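Local atomic coordinates of 4-hydroxybutyrate CoA-transferase (Porphyromonas gingivalis, PDB entry 3EH7), a protein that probably transfers coenzyme A between short carboxylic acids such as acetate and 4-hydroxybutyrate, as a member of the acetyl-CoA hydrolase/transferase family. Residues G203-C206 and A207-I210; V382-L385 and R386-D390; P110-R114 and K115-H119; V298-P301 and R302-A305; F421-E424 and L425-L429. All blocks are in the same frame, centred on the assembly; numbering follows the deposited sequence. Where two conformers were deposited one is given.

Contact 1: residues G203-C206 and A207-I210; sequences GRNC and AELI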
loop_
_atom_site.group_PDB
_atom_site.type_symbol
_atom_site.label_atom_id
_atom_site.label_comp_id
_atom_site.label_asym_id
_atom_site.label_seq_id
_atom_site.Cartn_x
_atom_site.Cartn_y
_atom_site.Cartn_z
ATOM N N GLY A 203 0.529 -21.175 16.047
ATOM C CA GLY A 203 0.968 -20.324 17.133
ATOM C C GLY A 203 2.441 -20.489 17.444
ATOM O O GLY A 203 3.141 -19.536 17.717
ATOM N N ARG A 204 2.881 -21.733 17.419
ATOM C CA ARG A 204 4.256 -22.077 17.713
ATOM C C ARG A 204 5.193 -21.519 16.638
ATOM O O ARG A 204 6.282 -21.019 16.945
ATOM C CB ARG A 204 4.383 -23.595 17.803
ATOM C CG ARG A 204 5.355 -24.079 18.837
ATOM C CD ARG A 204 5.544 -25.575 18.710
ATOM N NE ARG A 204 4.366 -26.317 19.139
ATOM C CZ ARG A 204 4.174 -26.747 20.381
ATOM N NH1 ARG A 204 3.074 -27.424 20.683
ATOM N NH2 ARG A 204 5.077 -26.497 21.322
ATOM N N ASN A 205 4.771 -21.591 15.380
ATOM C CA ASN A 205 5.520 -20.990 14.280
ATOM C C ASN A 205 5.565 -19.469 14.394
ATOM O O ASN A 205 6.599 -18.869 14.166
ATOM C CB ASN A 205 4.910 -21.395 12.937
ATOM C CG ASN A 205 5.230 -22.828 12.547
ATOM O OD1 ASN A 205 6.228 -23.395 12.973
ATOM N ND2 ASN A 205 4.378 -23.412 11.730
ATOM N N CYS A 206 4.448 -18.850 14.770
ATOM C CA CYS A 206 4.437 -17.412 14.965
ATOM C C CYS A 206 5.429 -17.011 16.031
ATOM O O CYS A 206 6.203 -16.090 15.811
ATOM C CB CYS A 206 3.047 -16.903 15.332
ATOM S SG CYS A 206 1.966 -16.945 13.914
ATOM N N ALA A 207 5.424 -17.723 17.170
ATOM C CA ALA A 207 6.330 -17.420 18.295
ATOM C C ALA A 207 7.800 -17.457 17.926
ATOM O O ALA A 207 8.624 -16.689 18.451
ATOM C CB ALA A 207 6.080 -18.378 19.475
ATOM N N GLU A 208 8.127 -18.375 17.043
ATOM C CA GLU A 208 9.468 -18.485 16.511
ATOM C C GLU A 208 9.924 -17.184 15.871
ATOM O O GLU A 208 11.109 -16.924 15.781
ATOM C CB GLU A 208 9.435 -19.522 15.412
ATOM C CG GLU A 208 10.650 -20.343 15.250
ATOM C CD GLU A 208 10.322 -21.592 14.460
ATOM O OE1 GLU A 208 9.892 -22.611 15.066
ATOM O OE2 GLU A 208 10.480 -21.536 13.227
ATOM N N LEU A 209 8.981 -16.399 15.349
ATOM C CA LEU A 209 9.356 -15.222 14.578
ATOM C C LEU A 209 9.393 -13.966 15.460
ATOM O O LEU A 209 9.776 -12.879 14.992
ATOM C CB LEU A 209 8.410 -15.066 13.375
ATOM C CG LEU A 209 8.470 -16.156 12.300
ATOM C CD1 LEU A 209 7.394 -15.906 11.221
ATOM C CD2 LEU A 209 9.850 -16.236 11.651
ATOM N N ILE A 210 9.018 -14.124 16.734
ATOM C CA ILE A 210 8.943 -13.027 17.677
ATOM C C ILE A 210 10.130 -13.064 18.617
ATOM O O ILE A 210 10.290 -14.023 19.386
ATOM C CB ILE A 210 7.641 -13.102 18.500
ATOM C CG1 ILE A 210 6.449 -12.863 17.578
ATOM C CG2 ILE A 210 7.684 -12.071 19.682
ATOM C CD1 ILE A 210 5.092 -13.131 18.155
HETATM O O HOH W 1 8.667 -23.803 11.846
#
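Leu-209 N donates to Cys-206 O at 2.8 Å, a bond that spans three residues, whereas the two before it span four: Ala-207 N to Gly-203 O and Glu-208 N to Arg-204 O. Ile-210 N repeats the shorter span on Ala-207 O, so the coil tightens from alpha toward 3-10 geometry as the chain runs out of helix 197-208. The CG1 arm of Ile-210 comes back to the same Cys-206 carbonyl, CG1 lying 3.7 Å from the oxygen. Small residues suit the buried flank: the Ala-207 methyl, CB, sits 3.6 Å from Gly-203 O and packs on Phe-230 and Leu-231, while Cys-206 meets Ile-313. On the polar flank Asn-205 and Glu-208 are joined through a water, which donates to Asn-205 OD1 at 2.7 Å and, less closely, to Glu-208 OE2 at 3.2 Å. The glutamate has the reach for this because its chain is extended beyond CG (chi2 162°), with CB against Asn-205 O at 3.2 Å. The asparagine amide divides its work, OD1 taking the water and ND2 giving a weak hydrogen bond to Thr-394 O. In the conformer described, exposed Arg-204 forms a salt bridge with Glu-200. The whole is typical of the last turn of an amphipathic helix laid against a beta sheet, here reaching strands 310-314, 391-394 and 397-400.

Contact 2: residues V382-L385 and R386-D390; sequences VTTL and RNEVD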
loop_
_atom_site.group_PDB
_atom_site.type_symbol
_atom_site.label_atom_id
_atom_site.label_comp_id
_atom_site.label_asym_id
_atom_site.label_seq_id
_atom_site.Cartn_x
_atom_site.Cartn_y
_atom_site.Cartn_z
ATOM N N VAL A 382 -8.567 -8.515 -3.580
ATOM C CA VAL A 382 -7.252 -8.512 -2.993
ATOM C C VAL A 382 -7.166 -7.424 -1.912
ATOM O O VAL A 382 -7.612 -6.299 -2.128
ATOM C CB VAL A 382 -6.130 -8.349 -4.076
ATOM C CG1 VAL A 382 -4.769 -8.206 -3.410
ATOM C CG2 VAL A 382 -6.140 -9.563 -5.037
ATOM N N THR A 383 -6.645 -7.768 -0.735
ATOM C CA THR A 383 -6.559 -6.808 0.356
ATOM C C THR A 383 -5.133 -6.501 0.765
ATOM O O THR A 383 -4.875 -5.430 1.338
ATOM C CB THR A 383 -7.418 -7.204 1.588
ATOM O OG1 THR A 383 -7.052 -8.513 2.038
ATOM C CG2 THR A 383 -8.932 -7.200 1.203
ATOM N N THR A 384 -4.209 -7.400 0.455
ATOM C CA THR A 384 -2.777 -7.118 0.581
ATOM C C THR A 384 -2.088 -7.572 -0.706
ATOM O O THR A 384 -2.316 -8.683 -1.148
ATOM C CB THR A 384 -2.170 -7.808 1.843
ATOM O OG1 THR A 384 -2.780 -7.253 3.023
ATOM C CG2 THR A 384 -0.705 -7.576 1.933
ATOM N N LEU A 385 -1.272 -6.698 -1.313
ATOM C CA LEU A 385 -0.724 -6.914 -2.654
ATOM C C LEU A 385 0.356 -7.989 -2.625
ATOM O O LEU A 385 1.080 -8.134 -1.626
ATOM C CB LEU A 385 -0.115 -5.593 -3.205
ATOM C CG LEU A 385 -1.091 -4.423 -3.465
ATOM C CD1 LEU A 385 -0.335 -3.067 -3.577
ATOM C CD2 LEU A 385 -1.912 -4.711 -4.737
ATOM N N ARG A 386 0.515 -8.722 -3.711
ATOM C CA ARG A 386 1.595 -9.715 -3.750
ATOM C C ARG A 386 2.980 -9.068 -3.497
ATOM O O ARG A 386 3.872 -9.684 -2.918
ATOM C CB ARG A 386 1.593 -10.505 -5.056
ATOM C CG ARG A 386 2.151 -9.752 -6.213
ATOM C CD ARG A 386 2.204 -10.525 -7.534
ATOM N NE ARG A 386 2.601 -9.575 -8.571
ATOM C CZ ARG A 386 2.937 -9.883 -9.812
ATOM N NH1 ARG A 386 2.908 -11.142 -10.252
ATOM N NH2 ARG A 386 3.282 -8.913 -10.631
ATOM N N ASN A 387 3.136 -7.828 -3.930
ATOM C CA ASN A 387 4.392 -7.082 -3.754
ATOM C C ASN A 387 4.676 -6.731 -2.318
ATOM O O ASN A 387 5.781 -6.329 -2.034
ATOM C CB ASN A 387 4.428 -5.784 -4.599
ATOM C CG ASN A 387 4.468 -6.046 -6.111
ATOM O OD1 ASN A 387 4.550 -7.189 -6.551
ATOM N ND2 ASN A 387 4.417 -4.989 -6.903
ATOM N N GLU A 388 3.701 -6.836 -1.409
ATOM C CA GLU A 388 3.964 -6.490 -0.009
ATOM C C GLU A 388 3.895 -7.614 1.021
ATOM O O GLU A 388 4.316 -7.434 2.166
ATOM C CB GLU A 388 3.103 -5.313 0.437
ATOM C CG GLU A 388 1.635 -5.448 0.203
ATOM C CD GLU A 388 0.928 -4.143 0.352
ATOM O OE1 GLU A 388 1.569 -3.241 0.950
ATOM O OE2 GLU A 388 -0.267 -4.047 -0.079
ATOM N N VAL A 389 3.407 -8.782 0.621
ATOM C CA VAL A 389 3.284 -9.898 1.568
ATOM C C VAL A 389 4.693 -10.275 2.040
ATOM O O VAL A 389 5.637 -10.175 1.255
ATOM C CB VAL A 389 2.529 -11.057 0.895
ATOM C CG1 VAL A 389 3.295 -11.519 -0.382
ATOM C CG2 VAL A 389 2.298 -12.220 1.891
ATOM N N ASP A 390 4.851 -10.679 3.308
ATOM C CA ASP A 390 6.156 -10.950 3.892
ATOM C C ASP A 390 6.194 -12.454 4.261
ATOM O O ASP A 390 6.444 -13.278 3.382
ATOM C CB ASP A 390 6.314 -9.992 5.082
ATOM C CG ASP A 390 7.660 -10.042 5.733
ATOM O OD1 ASP A 390 8.547 -10.735 5.199
ATOM O OD2 ASP A 390 7.816 -9.325 6.777
#
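Leu-385 and Glu-388 close a type I beta turn: Glu-388 N donates to Leu-385 O at 2.9 Å, and Arg-386 and Asn-387 occupy the two corners with helical backbone angles. Val-389 N adds a weak bond to the same oxygen at 3.3 Å. The glutamate side chain then folds back over the turn. Its CG stands between its own backbone N and carbonyl carbon (chi1 53°), the crowded position, and from there the extended chain carries the carboxylate to the start of the turn. OE2 takes the N-H of Leu-385 at 3.1 Å in a nearly straight bond (170°), using the lone pair that faces away from OE1. Turn and side chain thus grip Leu-385 at both its N-H and its C=O. The same OE2 lies against the leucine side chain, 3.5 Å from Leu-385 CB, while Thr-384 offers its methyl, CG2, to Glu-388 CG at 3.6 Å. An acid can be buried here because OE1 is salt-bridged by Arg-346 of its own chain and by Arg-346 of the second subunit, which should favour the ionised form. Before the turn, strand 382-384 pairs with Val-325 through a classic beta bulge at Thr-383 and Thr-384; helix 341-350 covers Thr-384 and Glu-388, helix 406-414 meets Arg-386 and Val-389, and the chain goes on into strand 391-394.

Contact 3: residues P110-R114 and K115-H119; sequences PSMIR and KDILH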
loop_
_atom_site.group_PDB
_atom_site.type_symbol
_atom_site.label_atom_id
_atom_site.label_comp_id
_atom_site.label_asym_id
_atom_site.label_seq_id
_atom_site.Cartn_x
_atom_site.Cartn_y
_atom_site.Cartn_z
ATOM N N PRO A 110 -11.074 8.367 9.385
ATOM C CA PRO A 110 -11.344 9.655 10.078
ATOM C C PRO A 110 -11.182 10.890 9.190
ATOM O O PRO A 110 -12.038 11.780 9.214
ATOM C CB PRO A 110 -10.340 9.663 11.226
ATOM C CG PRO A 110 -10.063 8.150 11.467
ATOM C CD PRO A 110 -10.083 7.549 10.109
ATOM N N SER A 111 -10.128 10.952 8.374
ATOM C CA SER A 111 -9.986 12.121 7.481
ATOM C C SER A 111 -11.092 12.163 6.424
ATOM O O SER A 111 -11.584 13.237 6.063
ATOM C CB SER A 111 -8.613 12.165 6.828
ATOM O OG SER A 111 -8.400 10.979 6.086
HETATM N N MSE A 112 -11.509 10.997 5.944
HETATM C CA MSE A 112 -12.606 10.905 4.995
HETATM C C MSE A 112 -13.909 11.391 5.639
HETATM O O MSE A 112 -14.768 11.998 4.972
HETATM C CB MSE A 112 -12.739 9.468 4.496
HETATM C CG MSE A 112 -13.888 9.262 3.562
HETATM SE SE MSE A 112 -13.987 7.496 2.788
HETATM C CE MSE A 112 -12.393 7.597 1.593
ATOM N N ILE A 113 -14.053 11.131 6.937
ATOM C CA ILE A 113 -15.201 11.616 7.669
ATOM C C ILE A 113 -15.087 13.134 7.817
ATOM O O ILE A 113 -16.035 13.846 7.536
ATOM C CB ILE A 113 -15.348 10.944 9.084
ATOM C CG1 ILE A 113 -15.782 9.490 8.929
ATOM C CG2 ILE A 113 -16.375 11.725 9.960
ATOM C CD1 ILE A 113 -15.829 8.718 10.241
ATOM N N ARG A 114 -13.921 13.623 8.232
ATOM C CA ARG A 114 -13.731 15.064 8.437
ATOM C C ARG A 114 -13.840 15.867 7.156
ATOM O O ARG A 114 -14.254 17.015 7.205
ATOM C CB ARG A 114 -12.389 15.390 9.088
ATOM C CG ARG A 114 -12.378 15.184 10.578
ATOM C CD ARG A 114 -11.094 15.703 11.175
ATOM N NE ARG A 114 -9.954 14.888 10.775
ATOM C CZ ARG A 114 -9.556 13.764 11.392
ATOM N NH1 ARG A 114 -10.207 13.270 12.456
ATOM N NH2 ARG A 114 -8.492 13.125 10.946
ATOM N N LYS A 115 -13.463 15.276 6.027
ATOM C CA LYS A 115 -13.590 15.944 4.739
ATOM C C LYS A 115 -14.954 15.748 4.065
ATOM O O LYS A 115 -15.109 16.050 2.878
ATOM C CB LYS A 115 -12.505 15.454 3.806
ATOM C CG LYS A 115 -11.132 15.886 4.225
ATOM C CD LYS A 115 -10.082 15.085 3.446
ATOM C CE LYS A 115 -8.664 15.471 3.872
ATOM N NZ LYS A 115 -8.380 16.880 3.461
ATOM N N ASP A 116 -15.940 15.249 4.813
ATOM C CA ASP A 116 -17.252 14.921 4.261
ATOM C C ASP A 116 -17.241 14.031 3.019
ATOM O O ASP A 116 -18.251 13.922 2.326
ATOM C CB ASP A 116 -18.035 16.203 3.969
ATOM C CG ASP A 116 -19.088 16.499 5.007
ATOM O OD1 ASP A 116 -19.130 15.855 6.079
ATOM O OD2 ASP A 116 -19.896 17.412 4.739
ATOM N N ILE A 117 -16.135 13.350 2.753
ATOM C CA ILE A 117 -16.123 12.333 1.705
ATOM C C ILE A 117 -16.945 11.100 2.143
ATOM O O ILE A 117 -17.619 10.492 1.321
ATOM C CB ILE A 117 -14.703 11.928 1.311
ATOM C CG1 ILE A 117 -13.928 13.118 0.740
ATOM C CG2 ILE A 117 -14.728 10.788 0.301
ATOM C CD1 ILE A 117 -12.451 12.943 0.892
ATOM N N LEU A 118 -16.890 10.744 3.427
ATOM C CA LEU A 118 -17.824 9.782 4.027
ATOM C C LEU A 118 -18.620 10.558 5.038
ATOM O O LEU A 118 -18.126 10.832 6.139
ATOM C CB LEU A 118 -17.078 8.620 4.701
ATOM C CG LEU A 118 -17.868 7.614 5.551
ATOM C CD1 LEU A 118 -18.840 6.807 4.752
ATOM C CD2 LEU A 118 -16.890 6.675 6.221
ATOM N N HIS A 119 -19.836 10.944 4.655
ATOM C CA HIS A 119 -20.636 11.844 5.448
ATOM C C HIS A 119 -21.432 11.063 6.480
ATOM O O HIS A 119 -22.113 10.083 6.151
ATOM C CB HIS A 119 -21.583 12.653 4.543
ATOM C CG HIS A 119 -22.534 13.533 5.290
ATOM N ND1 HIS A 119 -22.211 14.814 5.686
ATOM C CD2 HIS A 119 -23.796 13.310 5.736
ATOM C CE1 HIS A 119 -23.233 15.344 6.341
ATOM N NE2 HIS A 119 -24.208 14.453 6.382
#
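Where Met-112 meets Leu-118 helix 109-114 ends; of the two flat groups nearby, the guanidinium of Arg-114 lies back along the helix and the imidazole of His-119 beyond the turn. Pro-110 O stands over the centre of one face of the guanidinium, whose NH2 forms a salt bridge to Asp-296. The imidazole is met at its edge by the carboxylate of Asp-116: ND1 donates to Asp-116 OD1 at 3.3 Å, approaching from above the carboxylate plane, while NE2 reaches Asp-121. Lys-115 N still gives a full helical bond to Ser-111 O at 2.8 Å, but Asp-116 N falls back to Ile-113 O at 3.1 Å. Asp-116 itself takes a left-handed helical backbone conformation, which swings the chain back across the helix end. Leu-118 N can then donate to Met-112 O at 2.9 Å in an almost straight bond (175°), and the Ile-113 CA-H points at Leu-118 O. The apolar side chains follow this reversal. Met-112, a selenomethionine, has CG anti to its backbone N (chi1 177°) in the conformer described, which brings CG to Leu-118 CB at 3.4 Å and to Ile-117 CB at 3.6 Å; it crosses Ile-117 at about a right angle. Leu-118 lies alongside Ile-113 instead, both pointing the same way and both buried, as suits branched aliphatic side chains. Helix 145-151 packs on Pro-110, Ile-113 and Arg-114, helix 295-298 on Pro-110, and the loop leads into strand 122-127; Gly-403 and Lys-402 of the second subunit lie against Met-112 and Ile-117.

Contact 4: residues V298-P301 and R302-A305; sequences VNDP and RVIA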
loop_
_atom_site.group_PDB
_atom_site.type_symbol
_atom_site.label_atom_id
_atom_site.label_comp_id
_atom_site.label_asym_id
_atom_site.label_seq_id
_atom_site.Cartn_x
_atom_site.Cartn_y
_atom_site.Cartn_z
ATOM N N VAL A 298 -3.333 5.401 15.318
ATOM C CA VAL A 298 -2.796 4.052 15.614
ATOM C C VAL A 298 -2.435 3.240 14.374
ATOM O O VAL A 298 -1.383 2.562 14.355
ATOM C CB VAL A 298 -3.712 3.226 16.536
ATOM C CG1 VAL A 298 -3.091 1.823 16.875
ATOM C CG2 VAL A 298 -4.035 4.018 17.815
ATOM N N ASN A 299 -3.286 3.297 13.348
ATOM C CA ASN A 299 -3.146 2.438 12.179
ATOM C C ASN A 299 -2.397 3.130 11.035
ATOM O O ASN A 299 -2.277 2.583 9.950
ATOM C CB ASN A 299 -4.529 1.984 11.663
ATOM C CG ASN A 299 -5.053 0.718 12.323
ATOM O OD1 ASN A 299 -5.007 0.570 13.549
ATOM N ND2 ASN A 299 -5.658 -0.152 11.514
ATOM N N ASP A 300 -1.930 4.353 11.249
ATOM C CA ASP A 300 -1.196 5.040 10.205
ATOM C C ASP A 300 0.142 4.302 10.029
ATOM O O ASP A 300 0.887 4.154 10.985
ATOM C CB ASP A 300 -0.927 6.455 10.609
ATOM C CG ASP A 300 -0.283 7.270 9.493
ATOM O OD1 ASP A 300 0.526 6.757 8.674
ATOM O OD2 ASP A 300 -0.588 8.444 9.443
ATOM N N PRO A 301 0.414 3.792 8.827
ATOM C CA PRO A 301 1.704 3.106 8.642
ATOM C C PRO A 301 2.915 3.915 9.121
ATOM O O PRO A 301 3.868 3.344 9.640
ATOM C CB PRO A 301 1.729 2.850 7.148
ATOM C CG PRO A 301 0.264 2.659 6.787
ATOM C CD PRO A 301 -0.400 3.754 7.598
ATOM N N ARG A 302 2.877 5.238 8.971
ATOM C CA ARG A 302 3.983 6.090 9.437
ATOM C C ARG A 302 4.120 6.142 10.960
ATOM O O ARG A 302 5.188 6.394 11.468
ATOM C CB ARG A 302 3.831 7.496 8.879
ATOM C CG ARG A 302 3.840 7.511 7.342
ATOM C CD ARG A 302 3.267 8.802 6.820
ATOM N NE ARG A 302 1.861 8.952 7.177
ATOM C CZ ARG A 302 1.116 9.993 6.818
ATOM N NH1 ARG A 302 1.645 10.979 6.108
ATOM N NH2 ARG A 302 -0.153 10.070 7.193
ATOM N N VAL A 303 3.026 5.916 11.685
ATOM C CA VAL A 303 3.066 5.884 13.150
ATOM C C VAL A 303 3.459 4.498 13.619
ATOM O O VAL A 303 4.306 4.343 14.508
ATOM C CB VAL A 303 1.708 6.268 13.776
ATOM C CG1 VAL A 303 1.759 6.076 15.291
ATOM C CG2 VAL A 303 1.347 7.721 13.390
ATOM N N ILE A 304 2.833 3.489 13.018
ATOM C CA ILE A 304 3.198 2.116 13.295
ATOM C C ILE A 304 4.709 1.968 13.140
ATOM O O ILE A 304 5.383 1.388 14.025
ATOM C CB ILE A 304 2.486 1.099 12.341
ATOM C CG1 ILE A 304 0.958 1.121 12.534
ATOM C CG2 ILE A 304 3.021 -0.313 12.589
ATOM C CD1 ILE A 304 0.156 0.514 11.382
ATOM N N ALA A 305 5.248 2.493 12.039
ATOM C CA ALA A 305 6.704 2.385 11.731
ATOM C C ALA A 305 7.652 2.938 12.788
ATOM O O ALA A 305 8.845 2.569 12.819
ATOM C CB ALA A 305 7.018 3.084 10.394
#
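Asp-300, Pro-301 and Arg-302 carry this helix start. Asp-300 is the N-cap: its CG lies anti to the backbone N (chi1 -174°), so that the carboxylate turns toward the first turn and OD1 accepts from Arg-302 N at 2.8 Å. The arginine chain bends at chi3 and returns to the same acid side-on. NE donates to OD1 of Asp-300 at 3.0 Å in the guanidinium plane, and NH2 to OD2 of Asp-300 at 2.8 Å, tilted 21° out of that plane; both use syn lone pairs, with carboxylate and guanidinium planes 35° apart. The Asp-300 carbonyl oxygen is shared too, taking Val-303 N from above its plane and Ile-304 N almost end-on. Proline suits the next position, where a helix needs no N-H, and Pro-301 O receives Ala-305 N at 2.9 Å. Ile-304 reaches back with CG1 to Val-298 O at 3.3 Å. Trp-350 of the second subunit packs on Asp-300 and Pro-301 and makes a cation-pi contact with Arg-302. With three N-H groups on one buried carboxylate, two of them from an arginine, Asp-300 is probably ionised, and its charge answers that of the arginine held at the subunit interface.

Contact 5: residues F421-E424 and L425-L429; sequences FREE and LTKHL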
loop_
_atom_site.group_PDB
_atom_site.type_symbol
_atom_site.label_atom_id
_atom_site.label_comp_id
_atom_site.label_asym_id
_atom_site.label_seq_id
_atom_site.Cartn_x
_atom_site.Cartn_y
_atom_site.Cartn_z
ATOM N N PHE A 421 -3.610 -31.053 -1.048
ATOM C CA PHE A 421 -3.709 -30.071 -2.132
ATOM C C PHE A 421 -2.415 -29.824 -2.902
ATOM O O PHE A 421 -2.429 -29.134 -3.935
ATOM C CB PHE A 421 -4.269 -28.779 -1.578
ATOM C CG PHE A 421 -5.681 -28.912 -1.157
ATOM C CD1 PHE A 421 -6.673 -29.083 -2.112
ATOM C CD2 PHE A 421 -6.020 -28.966 0.180
ATOM C CE1 PHE A 421 -8.001 -29.253 -1.735
ATOM C CE2 PHE A 421 -7.331 -29.154 0.563
ATOM C CZ PHE A 421 -8.327 -29.280 -0.391
ATOM N N ARG A 422 -1.323 -30.429 -2.436
ATOM C CA ARG A 422 -0.013 -30.150 -3.004
ATOM C C ARG A 422 0.148 -30.631 -4.437
ATOM O O ARG A 422 0.845 -30.004 -5.221
ATOM C CB ARG A 422 1.078 -30.748 -2.127
ATOM C CG ARG A 422 1.175 -30.068 -0.747
ATOM C CD ARG A 422 2.391 -30.493 0.057
ATOM N NE ARG A 422 2.298 -29.970 1.413
ATOM C CZ ARG A 422 2.880 -30.496 2.482
ATOM N NH1 ARG A 422 3.655 -31.564 2.374
ATOM N NH2 ARG A 422 2.677 -29.966 3.674
ATOM N N GLU A 423 -0.494 -31.749 -4.773
ATOM C CA GLU A 423 -0.376 -32.314 -6.092
ATOM C C GLU A 423 -1.004 -31.413 -7.140
ATOM O O GLU A 423 -0.386 -31.139 -8.162
ATOM C CB GLU A 423 -1.023 -33.700 -6.148
ATOM C CG GLU A 423 -0.606 -34.492 -7.342
ATOM C CD GLU A 423 -1.170 -35.917 -7.340
ATOM O OE1 GLU A 423 -1.178 -36.570 -6.267
ATOM O OE2 GLU A 423 -1.589 -36.387 -8.421
ATOM N N GLU A 424 -2.231 -30.978 -6.888
ATOM C CA GLU A 424 -2.924 -30.091 -7.803
ATOM C C GLU A 424 -2.257 -28.706 -7.863
ATOM O O GLU A 424 -2.170 -28.106 -8.927
ATOM C CB GLU A 424 -4.391 -29.957 -7.407
ATOM C CG GLU A 424 -5.118 -28.914 -8.247
ATOM C CD GLU A 424 -6.563 -29.257 -8.595
ATOM O OE1 GLU A 424 -7.206 -30.094 -7.901
ATOM O OE2 GLU A 424 -7.051 -28.651 -9.579
ATOM N N LEU A 425 -1.774 -28.199 -6.731
ATOM C CA LEU A 425 -1.031 -26.935 -6.752
ATOM C C LEU A 425 0.237 -27.060 -7.615
ATOM O O LEU A 425 0.554 -26.167 -8.413
ATOM C CB LEU A 425 -0.671 -26.467 -5.341
ATOM C CG LEU A 425 -1.816 -25.935 -4.480
ATOM C CD1 LEU A 425 -1.323 -25.858 -3.038
ATOM C CD2 LEU A 425 -2.351 -24.536 -4.972
ATOM N N THR A 426 0.944 -28.177 -7.463
ATOM C CA THR A 426 2.163 -28.417 -8.220
ATOM C C THR A 426 1.902 -28.488 -9.722
ATOM O O THR A 426 2.737 -28.080 -10.541
ATOM C CB THR A 426 2.858 -29.691 -7.732
ATOM O OG1 THR A 426 3.260 -29.491 -6.378
ATOM C CG2 THR A 426 4.098 -30.016 -8.579
ATOM N N LYS A 427 0.738 -28.998 -10.107
ATOM C CA LYS A 427 0.485 -29.075 -11.532
ATOM C C LYS A 427 0.190 -27.692 -12.106
ATOM O O LYS A 427 0.682 -27.380 -13.177
ATOM C CB LYS A 427 -0.523 -30.164 -11.888
ATOM C CG LYS A 427 -1.983 -29.829 -11.869
ATOM C CD LYS A 427 -2.757 -31.078 -12.330
ATOM C CE LYS A 427 -2.898 -32.138 -11.215
ATOM N NZ LYS A 427 -2.733 -33.562 -11.731
ATOM N N HIS A 428 -0.516 -26.833 -11.375
ATOM C CA HIS A 428 -0.620 -25.427 -11.781
ATOM C C HIS A 428 0.762 -24.768 -11.844
ATOM O O HIS A 428 1.060 -24.053 -12.777
ATOM C CB HIS A 428 -1.566 -24.647 -10.870
ATOM C CG HIS A 428 -3.012 -24.955 -11.118
ATOM N ND1 HIS A 428 -3.653 -26.035 -10.538
ATOM C CD2 HIS A 428 -3.935 -24.348 -11.906
ATOM C CE1 HIS A 428 -4.913 -26.070 -10.939
ATOM N NE2 HIS A 428 -5.111 -25.057 -11.770
ATOM N N LEU A 429 1.612 -25.026 -10.864
ATOM C CA LEU A 429 2.990 -24.554 -10.915
ATOM C C LEU A 429 3.620 -24.970 -12.242
ATOM O O LEU A 429 4.231 -24.150 -12.917
ATOM C CB LEU A 429 3.793 -25.116 -9.732
ATOM C CG LEU A 429 5.322 -25.004 -9.693
ATOM C CD1 LEU A 429 5.766 -23.614 -9.345
ATOM C CD2 LEU A 429 5.901 -25.984 -8.687
#
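Glu-424 and His-428 lie side by side one turn apart, pointing the same way, their carboxylate and ring planes only 13° from parallel. The carboxylate oxygen OE2 of Glu-424 comes within 3.6 Å of His-428 CE1, but the imidazole hydrogen bond goes to the backbone: ND1 donates to Glu-424 O at 3.0 Å, with the oxygen at the ring edge and in its plane. His-428 N reaches that carbonyl from the opposite face, which leaves one oxygen held from two sides and the ring fixed in rotation. Thr-426 does the same on another flank. Its hydroxyl sits beside its own backbone N (chi1 -64°), and from there OG1 gives a 2.7 Å bond to Arg-422 O, across the carbonyl plane from the bond made by Thr-426 N. Leu-425 lies on the buried side, CG resting 3.3 Å from Phe-421 O and its side chain packing on Ile-414 and Pro-374. Glu-423 and Lys-427 are a complementary pair on the exposed side, though OE2 and NZ stay beyond salt-bridge distance. Arg-422 points back to Ala-417 O and makes a cation-pi contact with Tyr-396. Such a division, with leucines inward on helix 406-414 and charged residues outward, is that of an amphipathic surface helix.

How the contacts relate
All five contacts are local, and their chemistry differs with burial. Contacts 2 and 4 are the buried ones, about 17 Å apart between centres; each satisfies a carboxylate with a backbone N-H and arginine, and both reach the second subunit beside helix 341-350. Contacts 1 and 3 are partly buried ends of helices, but contact 1 tapers off with a water bridge, whereas contact 3 reverses the chain through a left-handed residue and apolar packing. Contact 4 is their counterpart at a helix start. Contact 5 lies mid-helix on the surface, its nearest atoms about 34 Å from those of contact 3. Contacts 2 and 5 both involve helix 406-414; contact 3 lies in the N-terminal and contact 4 in the C-terminal family domain.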